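Local atomic coordinates of neural-cadherin (Drosophila melanogaster, PDB entry 3UBF), a protein that mediates calcium-dependent, preferentially homophilic adhesion between cells as a membrane-spanning cadherin, of which this chain holds three consecutive extracellular cadherin domains. Residues 11-16 and 98-103. Sequence-based numbering, arbitrary orientation.
Sequences FTEADG and DVNDEP. With ZN (zinc ion), chain B; CA (calcium ion), chain T.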
loop_
_atom_site.group_PDB
_atom_site.type_symbol
_atom_site.label_atom_id
_atom_site.label_comp_id
_atom_site.label_asym_id
_atom_site.label_seq_id
_atom_site.Cartn_x
_atom_site.Cartn_y
_atom_site.Cartn_z
ATOM N N PHE A 11 -12.817 20.890 9.229
ATOM C CA PHE A 11 -12.704 19.802 10.189
ATOM C C PHE A 11 -12.479 18.477 9.472
ATOM O O PHE A 11 -12.803 18.323 8.300
ATOM C CB PHE A 11 -13.941 19.728 11.092
ATOM C CG PHE A 11 -13.995 20.812 12.115
ATOM C CD1 PHE A 11 -14.855 21.892 11.950
ATOM C CD2 PHE A 11 -13.147 20.783 13.221
ATOM C CE1 PHE A 11 -14.890 22.921 12.879
ATOM C CE2 PHE A 11 -13.173 21.820 14.170
ATOM C CZ PHE A 11 -14.046 22.890 13.994
ATOM N N THR A 12 -11.897 17.518 10.173
ATOM C CA THR A 12 -11.681 16.223 9.568
ATOM C C THR A 12 -12.963 15.422 9.695
ATOM O O THR A 12 -13.859 15.794 10.436
ATOM C CB THR A 12 -10.520 15.476 10.221
ATOM O OG1 THR A 12 -10.868 15.157 11.569
ATOM C CG2 THR A 12 -9.249 16.330 10.193
ATOM N N GLU A 13 -13.056 14.337 8.945
ATOM C CA GLU A 13 -14.126 13.368 9.108
ATOM C C GLU A 13 -14.224 12.936 10.571
ATOM O O GLU A 13 -15.316 12.904 11.141
ATOM C CB GLU A 13 -13.857 12.176 8.190
ATOM C CG GLU A 13 -14.852 11.063 8.288
ATOM C CD GLU A 13 -14.639 10.012 7.225
ATOM O OE1 GLU A 13 -13.546 9.390 7.153
ATOM O OE2 GLU A 13 -15.595 9.797 6.458
ATOM N N ALA A 14 -13.075 12.647 11.179
ATOM C CA ALA A 14 -13.000 12.151 12.547
ATOM C C ALA A 14 -13.474 13.157 13.593
ATOM O O ALA A 14 -14.045 12.757 14.608
ATOM C CB ALA A 14 -11.593 11.695 12.865
ATOM N N ASP A 15 -13.241 14.451 13.373
ATOM C CA ASP A 15 -13.765 15.465 14.297
ATOM C C ASP A 15 -15.278 15.326 14.486
ATOM O O ASP A 15 -15.829 15.820 15.470
ATOM C CB ASP A 15 -13.464 16.896 13.822
ATOM C CG ASP A 15 -11.984 17.202 13.757
ATOM O OD1 ASP A 15 -11.207 16.680 14.585
ATOM O OD2 ASP A 15 -11.595 17.980 12.865
ATOM N N GLY A 16 -15.949 14.674 13.543
ATOM C CA GLY A 16 -17.389 14.475 13.643
ATOM C C GLY A 16 -17.821 13.030 13.824
ATOM O O GLY A 16 -18.841 12.631 13.273
ATOM N N ASP A 98 -11.135 14.260 4.569
ATOM C CA ASP A 98 -11.014 12.824 4.745
ATOM C C ASP A 98 -9.531 12.515 4.941
ATOM O O ASP A 98 -8.776 12.420 3.965
ATOM C CB ASP A 98 -11.558 12.120 3.501
ATOM C CG ASP A 98 -11.818 10.656 3.724
ATOM O OD1 ASP A 98 -11.601 10.170 4.853
ATOM O OD2 ASP A 98 -12.239 9.979 2.758
ATOM N N VAL A 99 -9.095 12.386 6.192
ATOM C CA VAL A 99 -7.647 12.269 6.470
ATOM C C VAL A 99 -7.105 10.844 6.236
ATOM O O VAL A 99 -5.891 10.617 6.278
ATOM C CB VAL A 99 -7.246 12.843 7.874
ATOM N N ASN A 100 -8.020 9.912 5.965
ATOM C CA ASN A 100 -7.695 8.537 5.624
ATOM C C ASN A 100 -7.450 8.407 4.107
ATOM O O ASN A 100 -6.937 7.387 3.617
ATOM C CB ASN A 100 -8.857 7.611 6.022
ATOM C CG ASN A 100 -9.490 7.963 7.389
ATOM O OD1 ASN A 100 -9.526 9.130 7.817
ATOM N ND2 ASN A 100 -10.015 6.942 8.063
ATOM N N ASP A 101 -7.817 9.460 3.377
ATOM C CA ASP A 101 -7.860 9.454 1.918
ATOM C C ASP A 101 -6.458 9.583 1.306
ATOM O O ASP A 101 -6.060 10.666 0.877
ATOM C CB ASP A 101 -8.772 10.601 1.441
ATOM C CG ASP A 101 -9.244 10.436 -0.004
ATOM O OD1 ASP A 101 -8.748 9.532 -0.707
ATOM O OD2 ASP A 101 -10.120 11.223 -0.442
ATOM N N GLU A 102 -5.719 8.479 1.290
ATOM C CA GLU A 102 -4.399 8.390 0.667
ATOM C C GLU A 102 -4.438 7.264 -0.387
ATOM O O GLU A 102 -5.206 6.297 -0.235
ATOM C CB GLU A 102 -3.325 8.114 1.723
ATOM C CG GLU A 102 -2.848 9.342 2.514
ATOM C CD GLU A 102 -2.397 9.004 3.942
ATOM O OE1 GLU A 102 -2.838 7.944 4.450
ATOM O OE2 GLU A 102 -1.631 9.801 4.564
ATOM N N PRO A 103 -3.620 7.379 -1.462
ATOM C CA PRO A 103 -3.816 6.514 -2.628
ATOM C C PRO A 103 -3.578 5.050 -2.321
ATOM O O PRO A 103 -2.744 4.740 -1.467
ATOM C CB PRO A 103 -2.758 7.008 -3.625
ATOM C CG PRO A 103 -2.381 8.376 -3.144
ATOM C CD PRO A 103 -2.474 8.283 -1.656
HETATM ZN ZN ZN B . -12.712 8.214 3.605
HETATM CA CA CA T . -15.388 7.711 5.403
HETATM O O HOH W 1 -12.892 7.896 5.131
HETATM O O HOH W 2 -15.895 7.076 7.532
#
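Glu13 and Asp98 bring the two backbones closest, with their CA atoms 5.4 Å apart, where strand 3-12 gives way to a turn and the loop after strand 88-97 begins. Asp98 starts a type I beta turn that ends at Asp101. No hydrogen bond joins 11-16 directly to 98-103; each segment holds its own ion, and the link runs through Glu61, which binds both metals, and less certainly through a modelled water. The side chains of Glu13 and Asp98 run side by side in the same direction, their carboxylate planes 69° apart. Glu13 OE1 comes within 3.1 Å of Asp98 OD1. Both are acceptors, and the nearby cations probably offset their repulsion. Glu13 reaches the site on an extended chain, with CG anti to the backbone N (chi1 178°). Its OE2 binds the calcium ion at 2.4 Å and also accepts a hydrogen bond from the backbone N of Tyr60. Asp98 holds the zinc ion unequally, OD2 at 2.0 Å and OD1 at 2.6 Å. The water between the metals donates to Glu13 OE1 at 2.6 Å, but its position is doubtful, being implausibly close to the zinc. Asn100 borders the site, its side chain about 3 Å from another zinc ion. Within 11-16, Thr12 and Asp15 hold the turn: Asp15 N donates to Thr12 OG1, an ST motif, and Thr12 N to Asp15 OD2. Asp138 also binds the calcium, and Asp136 the zinc. Carboxylates thus gather around cations, as is characteristic of the metal-binding junction between successive cadherin domains.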